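Local structure of hypothetical protein DUF871 (Enterococcus faecalis, 2P0O) at residues A[68-72]-A[73-77]; A[86-90]-A[91-95]; A[100-104]-A[105-109]. The protein is of unknown function but is probably a TIM-barrel 6-phospho-N-acetylmuramidase, a hydrolase acting on phosphorylated cell-wall sugars. One frame throughout, in Å; residues are numbered along the deposited sequence.

Contact 1. Residues A[68-72]-A[73-77]; sequences VDISG and EALKR
Ile70 lays CG1 and CD1 against the first turn of the helix that follows, and this is the tightly packed side of the contact. Its CG1 stands 3.6 Å from Ala74 CB, while CD1 ends over the backbone of Leu75, 3.6 Å from Leu75 N. The first torsion places CG1 opposite the backbone N (chi1 -172°), which carries the branch forward to the helix. A methyl at Ala74 is small enough to let the isoleucine in, and Ile70 and Leu75 both continue onto Met98 of the neighbouring strand 95-98. The turn leads from strand 65-70 of the TIM barrel into helix 72-76, with Ser71 as its N-cap. Serine suits that place because its short side chain lets OG reach forward to an N-H of the first turn: Ala74 N donates to Ser71 OG at 3.1 Å and 163°. Leu75 N bonds to Ser71 O at 3.0 Å, and Lys76 N reaches Gly72 O in a weaker bond of 3.3 Å. Toward solvent the packing gives way to charge. Glu73 and Lys76 are exposed, and the lysine chain passes Gly72 O, with CD 3.5 Å from that oxygen, before NZ meets Glu73 OE2 at 3.5 Å in a salt bridge.

Contact 2. Residues A[86-90]-A[91-95]; sequences EPLIE and LGVTG
A Schellman motif closes the C-terminal end of helix 86-91, and its turn leads the chain into barrel strand 95-98. The defining bonds run back from Gly92 and Val93 to the last helical turn. Val93 N donates to Leu88 O at 3.2 Å with an N-H...O angle of 151°, the 6→1 bond of the motif. Gly92 N donates to Ile89 O at 3.1 Å from above the carbonyl plane, the 5→2 bond, and weakly to Leu88 O, which thus takes the amides of both Gly92 and Val93. Gly92 has a positive phi of 118°; a side chain there would press on the carbonyl oxygen of Leu91, which explains why glycine fits the turn.

The hydrophobic part of the motif joins the two residues linked by the 6→1 bond. Leu88 CD2 meets Val93 CG2 at 3.8 Å, the two side chains slanting across one another. Both residues are buried: Leu88 also touches Phe80 and Val93 touches Val68 of strand 65-70, so apolar side chains suit both places. The last regular helical bond precedes these: Leu91 N donates to Pro87 O at 2.8 Å. Proline suits its place in the first turn of the helix, where no N-H is needed for a bond to a residue four back within the helix. The Leu91 side chain packs on Leu52 and Thr53 of helix 48-62. A water bridges the turn, donating to Ile89 O at 3.0 Å and to Val93 O at 2.9 Å.

Contact 3. Residues A[100-104]-A[105-109]; sequences YGITI and EQMAH
Gln106 folds its side chain back over Thr103, and most of its atoms meet that residue. CB begins 3.5 Å from Thr103 O. CG, set opposite its own carbonyl carbon (chi1 -78°), passes 3.4 Å from Thr103 OG1, and the chain then runs on extended across the threonine at about a right angle, with CD 3.8 Å from Thr103 OG1. At the tip OE1 accepts from Thr103 N at 2.7 Å, a nearly straight bond of 165° with the donor in the carbonyl plane; NE2 lies beside Ile102 CD1. In return Gln106 N donates to Thr103 OG1 at 3.0 Å. These reciprocal bonds make a capping box at the start of helix 104-111, in the connection that follows barrel strand 95-98. Threonine suits the N-cap because its hydroxyl can meet a helix amide, and glutamine is long enough to return to the N-cap amide. The hydroxyl also gives a weak bond to OE1, a second donor for that oxygen. Ile102 CG2 packs on CG of Met107, present as selenomethionine, at 3.7 Å. Met107 continues onto Ile116 and Leu118 of strand 115-119, while Ile104 CD1 lies near Met107 CE, and the Ile104 side chain also touches Leu131 of helix 125-133.

The three contacts follow in series along the chain, all within the TIM-barrel part. They mark the successive turns of a strand-helix-strand-helix run: contact 1 leaves strand 65-70 for helix 72-76, contact 2 ends helix 86-91 ahead of strand 95-98, and contact 3 starts helix 104-111. Centres of contacts 1 and 2 lie about 14 Å apart; Leu75 CD1 packs on Leu88 CD1 at 3.8 Å, and Val68 N probably bonds to Gly95 O. Contacts 1 and 3, about 13 Å apart between centres, meet where Ser71 CB packs on Tyr100 CB at 3.7 Å. Contacts 2 and 3 have centres about 17 Å apart and nearest atoms about 9 Å apart. All lie in adjoining β/α units, where parallel strands 65-70 and 95-98 run side by side.

Contact 1. Residues A[68-72]-A[73-77]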
loop_
_atom_site.group_PDB
_atom_site.type_symbol
_atom_site.label_atom_id
_atom_site.label_comp_id
_atom_site.label_asym_id
_atom_site.label_seq_id
_atom_site.Cartn_x
_atom_site.Cartn_y
_atom_site.Cartn_z
ATOM N N VAL A 68 17.454 5.141 4.825
ATOM C CA VAL A 68 18.474 4.627 3.916
ATOM C C VAL A 68 19.002 3.261 4.384
ATOM O O VAL A 68 19.590 3.128 5.472
ATOM C CB VAL A 68 19.682 5.600 3.737
ATOM C CG1 VAL A 68 20.753 4.981 2.851
ATOM C CG2 VAL A 68 19.248 6.981 3.184
ATOM N N ASP A 69 18.806 2.252 3.549
ATOM C CA ASP A 69 19.351 0.942 3.815
ATOM C C ASP A 69 20.712 0.871 3.116
ATOM O O ASP A 69 20.812 0.988 1.896
ATOM C CB ASP A 69 18.379 -0.141 3.346
ATOM C CG ASP A 69 18.906 -1.553 3.576
ATOM O OD1 ASP A 69 19.846 -1.979 2.876
ATOM O OD2 ASP A 69 18.363 -2.252 4.446
ATOM N N ILE A 70 21.758 0.701 3.911
ATOM C CA ILE A 70 23.127 0.804 3.411
ATOM C C ILE A 70 24.059 -0.024 4.290
ATOM O O ILE A 70 23.873 -0.095 5.511
ATOM C CB ILE A 70 23.570 2.302 3.366
ATOM C CG1 ILE A 70 24.915 2.497 2.670
ATOM C CG2 ILE A 70 23.555 2.935 4.760
ATOM C CD1 ILE A 70 25.237 3.978 2.431
ATOM N N SER A 71 25.050 -0.661 3.672
ATOM C CA SER A 71 26.038 -1.413 4.433
ATOM C C SER A 71 26.990 -0.445 5.125
ATOM O O SER A 71 27.146 0.703 4.687
ATOM C CB SER A 71 26.812 -2.372 3.533
ATOM O OG SER A 71 27.801 -1.678 2.793
ATOM N N GLY A 72 27.605 -0.921 6.209
ATOM C CA GLY A 72 28.598 -0.154 6.977
ATOM C C GLY A 72 29.714 0.413 6.124
ATOM O O GLY A 72 30.121 1.567 6.329
ATOM N N GLU A 73 30.184 -0.399 5.162
ATOM C CA GLU A 73 31.290 -0.044 4.247
ATOM C C GLU A 73 30.877 0.950 3.170
ATOM O O GLU A 73 31.610 1.900 2.890
ATOM C CB GLU A 73 31.925 -1.289 3.600
ATOM C CG GLU A 73 33.105 -1.889 4.377
ATOM C CD GLU A 73 33.871 -0.848 5.218
ATOM O OE1 GLU A 73 34.559 0.042 4.647
ATOM O OE2 GLU A 73 33.776 -0.926 6.464
ATOM N N ALA A 74 29.702 0.731 2.581
ATOM C CA ALA A 74 29.131 1.666 1.614
ATOM C C ALA A 74 28.890 3.062 2.210
ATOM O O ALA A 74 28.991 4.072 1.495
ATOM C CB ALA A 74 27.860 1.110 1.025
ATOM N N LEU A 75 28.584 3.122 3.511
ATOM C CA LEU A 75 28.404 4.398 4.211
ATOM C C LEU A 75 29.725 5.154 4.366
ATOM O O LEU A 75 29.783 6.355 4.119
ATOM C CB LEU A 75 27.771 4.181 5.585
ATOM C CG LEU A 75 27.567 5.435 6.438
ATOM C CD1 LEU A 75 26.400 6.260 5.914
ATOM C CD2 LEU A 75 27.375 5.057 7.904
ATOM N N LYS A 76 30.770 4.447 4.791
ATOM C CA LYS A 76 32.104 5.036 4.917
ATOM C C LYS A 76 32.658 5.421 3.554
ATOM O O LYS A 76 33.214 6.503 3.398
ATOM C CB LYS A 76 33.056 4.090 5.648
ATOM C CG LYS A 76 32.788 4.006 7.145
ATOM C CD LYS A 76 33.126 2.628 7.712
ATOM C CE LYS A 76 34.521 2.569 8.306
ATOM N NZ LYS A 76 34.714 1.298 9.054
ATOM N N ARG A 77 32.469 4.544 2.568
ATOM C CA ARG A 77 32.890 4.812 1.188
ATOM C C ARG A 77 31.946 5.787 0.472
ATOM O O ARG A 77 31.968 5.912 -0.756
ATOM C CB ARG A 77 33.055 3.506 0.390
ATOM C CG ARG A 77 34.215 2.635 0.867
ATOM C CD ARG A 77 34.900 1.884 -0.278
ATOM N NE ARG A 77 34.171 0.678 -0.673
ATOM C CZ ARG A 77 33.283 0.616 -1.664
ATOM N NH1 ARG A 77 32.675 -0.535 -1.934
ATOM N NH2 ARG A 77 32.994 1.698 -2.384
#

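Contact 2. Residues A[86-90]-A[91-95]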
loop_
_atom_site.group_PDB
_atom_site.type_symbol
_atom_site.label_atom_id
_atom_site.label_comp_id
_atom_site.label_asym_id
_atom_site.label_seq_id
_atom_site.Cartn_x
_atom_site.Cartn_y
_atom_site.Cartn_z
ATOM N N GLU A 86 25.626 14.574 11.922
ATOM C CA GLU A 86 25.071 15.900 11.587
ATOM C C GLU A 86 24.938 16.242 10.073
ATOM O O GLU A 86 23.851 16.624 9.596
ATOM C CB GLU A 86 25.793 16.997 12.373
ATOM C CG GLU A 86 25.403 17.083 13.811
ATOM C CD GLU A 86 26.249 15.941 14.796
ATOM O OE1 GLU A 86 27.424 16.457 15.240
ATOM O OE2 GLU A 86 25.629 14.636 14.841
ATOM N N PRO A 87 26.010 16.025 9.307
ATOM C CA PRO A 87 25.936 16.162 7.870
ATOM C C PRO A 87 24.794 15.355 7.199
ATOM O O PRO A 87 24.041 15.903 6.364
ATOM C CB PRO A 87 27.299 15.616 7.413
ATOM C CG PRO A 87 28.202 15.938 8.534
ATOM C CD PRO A 87 27.386 15.663 9.757
ATOM N N LEU A 88 24.654 14.086 7.567
ATOM C CA LEU A 88 23.582 13.243 6.998
ATOM C C LEU A 88 22.186 13.749 7.339
ATOM O O LEU A 88 21.232 13.664 6.499
ATOM C CB LEU A 88 23.707 11.802 7.482
ATOM C CG LEU A 88 24.391 10.851 6.465
ATOM C CD1 LEU A 88 24.865 9.565 7.149
ATOM C CD2 LEU A 88 23.438 10.551 5.286
ATOM N N ILE A 89 22.066 14.248 8.583
ATOM C CA ILE A 89 20.798 14.815 9.029
ATOM C C ILE A 89 20.555 16.111 8.259
ATOM O O ILE A 89 19.443 16.339 7.771
ATOM C CB ILE A 89 20.768 15.016 10.568
ATOM C CG1 ILE A 89 20.620 13.656 11.267
ATOM C CG2 ILE A 89 19.628 15.979 10.989
ATOM C CD1 ILE A 89 21.270 13.588 12.648
ATOM N N GLU A 90 21.615 16.916 8.124
ATOM C CA GLU A 90 21.587 18.150 7.337
ATOM C C GLU A 90 21.149 17.901 5.894
ATOM O O GLU A 90 20.451 18.741 5.332
ATOM C CB GLU A 90 22.956 18.880 7.402
ATOM C CG GLU A 90 23.248 19.882 6.255
ATOM C CD GLU A 90 22.763 21.315 6.545
ATOM O OE1 GLU A 90 23.397 21.990 7.495
ATOM O OE2 GLU A 90 21.770 21.757 5.802
ATOM N N LEU A 91 21.570 16.659 5.357
ATOM C CA LEU A 91 21.170 16.297 3.990
ATOM C C LEU A 91 19.661 16.112 3.802
ATOM O O LEU A 91 19.132 16.385 2.720
ATOM C CB LEU A 91 21.848 14.990 3.564
ATOM C CG LEU A 91 23.089 14.996 2.637
ATOM C CD1 LEU A 91 24.362 15.288 3.446
ATOM C CD2 LEU A 91 23.169 13.640 1.893
ATOM N N GLY A 92 18.981 15.608 4.837
ATOM C CA GLY A 92 17.551 15.242 4.751
ATOM C C GLY A 92 17.292 13.766 5.001
ATOM O O GLY A 92 16.171 13.266 4.805
ATOM N N VAL A 93 18.322 13.058 5.448
ATOM C CA VAL A 93 18.148 11.658 5.831
ATOM C C VAL A 93 17.616 11.569 7.264
ATOM O O VAL A 93 18.138 12.213 8.164
ATOM C CB VAL A 93 19.454 10.873 5.644
ATOM C CG1 VAL A 93 19.327 9.438 6.177
ATOM C CG2 VAL A 93 19.835 10.877 4.173
ATOM N N THR A 94 16.567 10.776 7.466
ATOM C CA THR A 94 15.936 10.672 8.777
ATOM C C THR A 94 16.153 9.323 9.450
ATOM O O THR A 94 15.773 9.135 10.613
ATOM C CB THR A 94 14.427 10.927 8.689
ATOM O OG1 THR A 94 13.873 10.116 7.643
ATOM C CG2 THR A 94 14.129 12.408 8.430
ATOM N N GLY A 95 16.759 8.388 8.724
ATOM C CA GLY A 95 16.871 7.028 9.207
ATOM C C GLY A 95 17.954 6.237 8.512
ATOM O O GLY A 95 18.216 6.426 7.320
HETATM O O HOH W 1 17.035 14.844 8.675
#

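Contact 3. Residues A[100-104]-A[105-109]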
loop_
_atom_site.group_PDB
_atom_site.type_symbol
_atom_site.label_atom_id
_atom_site.label_comp_id
_atom_site.label_asym_id
_atom_site.label_seq_id
_atom_site.Cartn_x
_atom_site.Cartn_y
_atom_site.Cartn_z
ATOM N N TYR A 100 25.457 -4.333 7.548
ATOM C CA TYR A 100 26.823 -4.743 7.679
ATOM C C TYR A 100 27.510 -3.772 8.620
ATOM O O TYR A 100 27.200 -2.582 8.598
ATOM C CB TYR A 100 27.496 -4.790 6.306
ATOM N N GLY A 101 28.364 -4.310 9.496
ATOM C CA GLY A 101 29.411 -3.551 10.180
ATOM C C GLY A 101 29.120 -2.474 11.214
ATOM O O GLY A 101 29.998 -1.660 11.518
ATOM N N ILE A 102 27.907 -2.448 11.759
ATOM C CA ILE A 102 27.595 -1.513 12.847
ATOM C C ILE A 102 27.126 -2.314 14.058
ATOM O O ILE A 102 26.309 -3.230 13.920
ATOM C CB ILE A 102 26.524 -0.436 12.407
ATOM C CG1 ILE A 102 27.090 0.534 11.351
ATOM C CG2 ILE A 102 25.944 0.328 13.601
ATOM C CD1 ILE A 102 28.417 1.232 11.695
ATOM N N THR A 103 27.639 -1.988 15.237
ATOM C CA THR A 103 27.198 -2.691 16.440
ATOM C C THR A 103 25.822 -2.230 16.936
ATOM O O THR A 103 25.370 -1.113 16.651
ATOM C CB THR A 103 28.204 -2.562 17.595
ATOM O OG1 THR A 103 28.148 -1.236 18.122
ATOM C CG2 THR A 103 29.619 -2.869 17.118
ATOM N N ILE A 104 25.180 -3.117 17.693
ATOM C CA ILE A 104 23.929 -2.834 18.382
ATOM C C ILE A 104 24.097 -1.590 19.261
ATOM O O ILE A 104 23.189 -0.744 19.341
ATOM C CB ILE A 104 23.479 -4.054 19.229
ATOM C CG1 ILE A 104 23.075 -5.236 18.326
ATOM C CG2 ILE A 104 22.359 -3.691 20.176
ATOM C CD1 ILE A 104 21.791 -5.042 17.537
ATOM N N GLU A 105 25.271 -1.482 19.876
ATOM C CA GLU A 105 25.623 -0.357 20.723
ATOM C C GLU A 105 25.675 0.986 19.982
ATOM O O GLU A 105 25.171 1.998 20.483
ATOM C CB GLU A 105 26.958 -0.626 21.417
ATOM C CG GLU A 105 27.361 0.454 22.399
ATOM C CD GLU A 105 28.825 0.380 22.788
ATOM O OE1 GLU A 105 29.467 -0.672 22.547
ATOM O OE2 GLU A 105 29.334 1.380 23.351
ATOM N N GLN A 106 26.296 0.991 18.805
ATOM C CA GLN A 106 26.318 2.181 17.962
ATOM C C GLN A 106 24.899 2.580 17.598
ATOM O O GLN A 106 24.530 3.762 17.640
ATOM C CB GLN A 106 27.117 1.910 16.695
ATOM C CG GLN A 106 28.621 1.952 16.907
ATOM C CD GLN A 106 29.350 1.403 15.714
ATOM O OE1 GLN A 106 29.145 0.255 15.331
ATOM N NE2 GLN A 106 30.182 2.222 15.101
HETATM N N MSE A 107 24.110 1.565 17.272
HETATM C CA MSE A 107 22.732 1.724 16.874
HETATM C C MSE A 107 21.856 2.315 17.961
HETATM O O MSE A 107 21.012 3.156 17.669
HETATM C CB MSE A 107 22.173 0.392 16.407
HETATM C CG MSE A 107 22.474 0.127 14.949
HETATM SE SE MSE A 107 21.819 -1.622 14.308
HETATM C CE MSE A 107 20.337 -1.915 15.553
ATOM N N ALA A 108 22.056 1.864 19.195
ATOM C CA ALA A 108 21.334 2.395 20.345
ATOM C C ALA A 108 21.627 3.885 20.519
ATOM O O ALA A 108 20.700 4.700 20.571
ATOM C CB ALA A 108 21.701 1.620 21.602
ATOM N N HIS A 109 22.918 4.228 20.571
ATOM C CA HIS A 109 23.365 5.615 20.636
ATOM C C HIS A 109 22.802 6.465 19.519
ATOM O O HIS A 109 22.400 7.609 19.752
ATOM C CB HIS A 109 24.891 5.702 20.596
ATOM C CG HIS A 109 25.548 5.410 21.909
ATOM N ND1 HIS A 109 25.462 4.181 22.530
ATOM C CD2 HIS A 109 26.316 6.183 22.715
ATOM C CE1 HIS A 109 26.144 4.209 23.663
ATOM N NE2 HIS A 109 26.673 5.412 23.798
#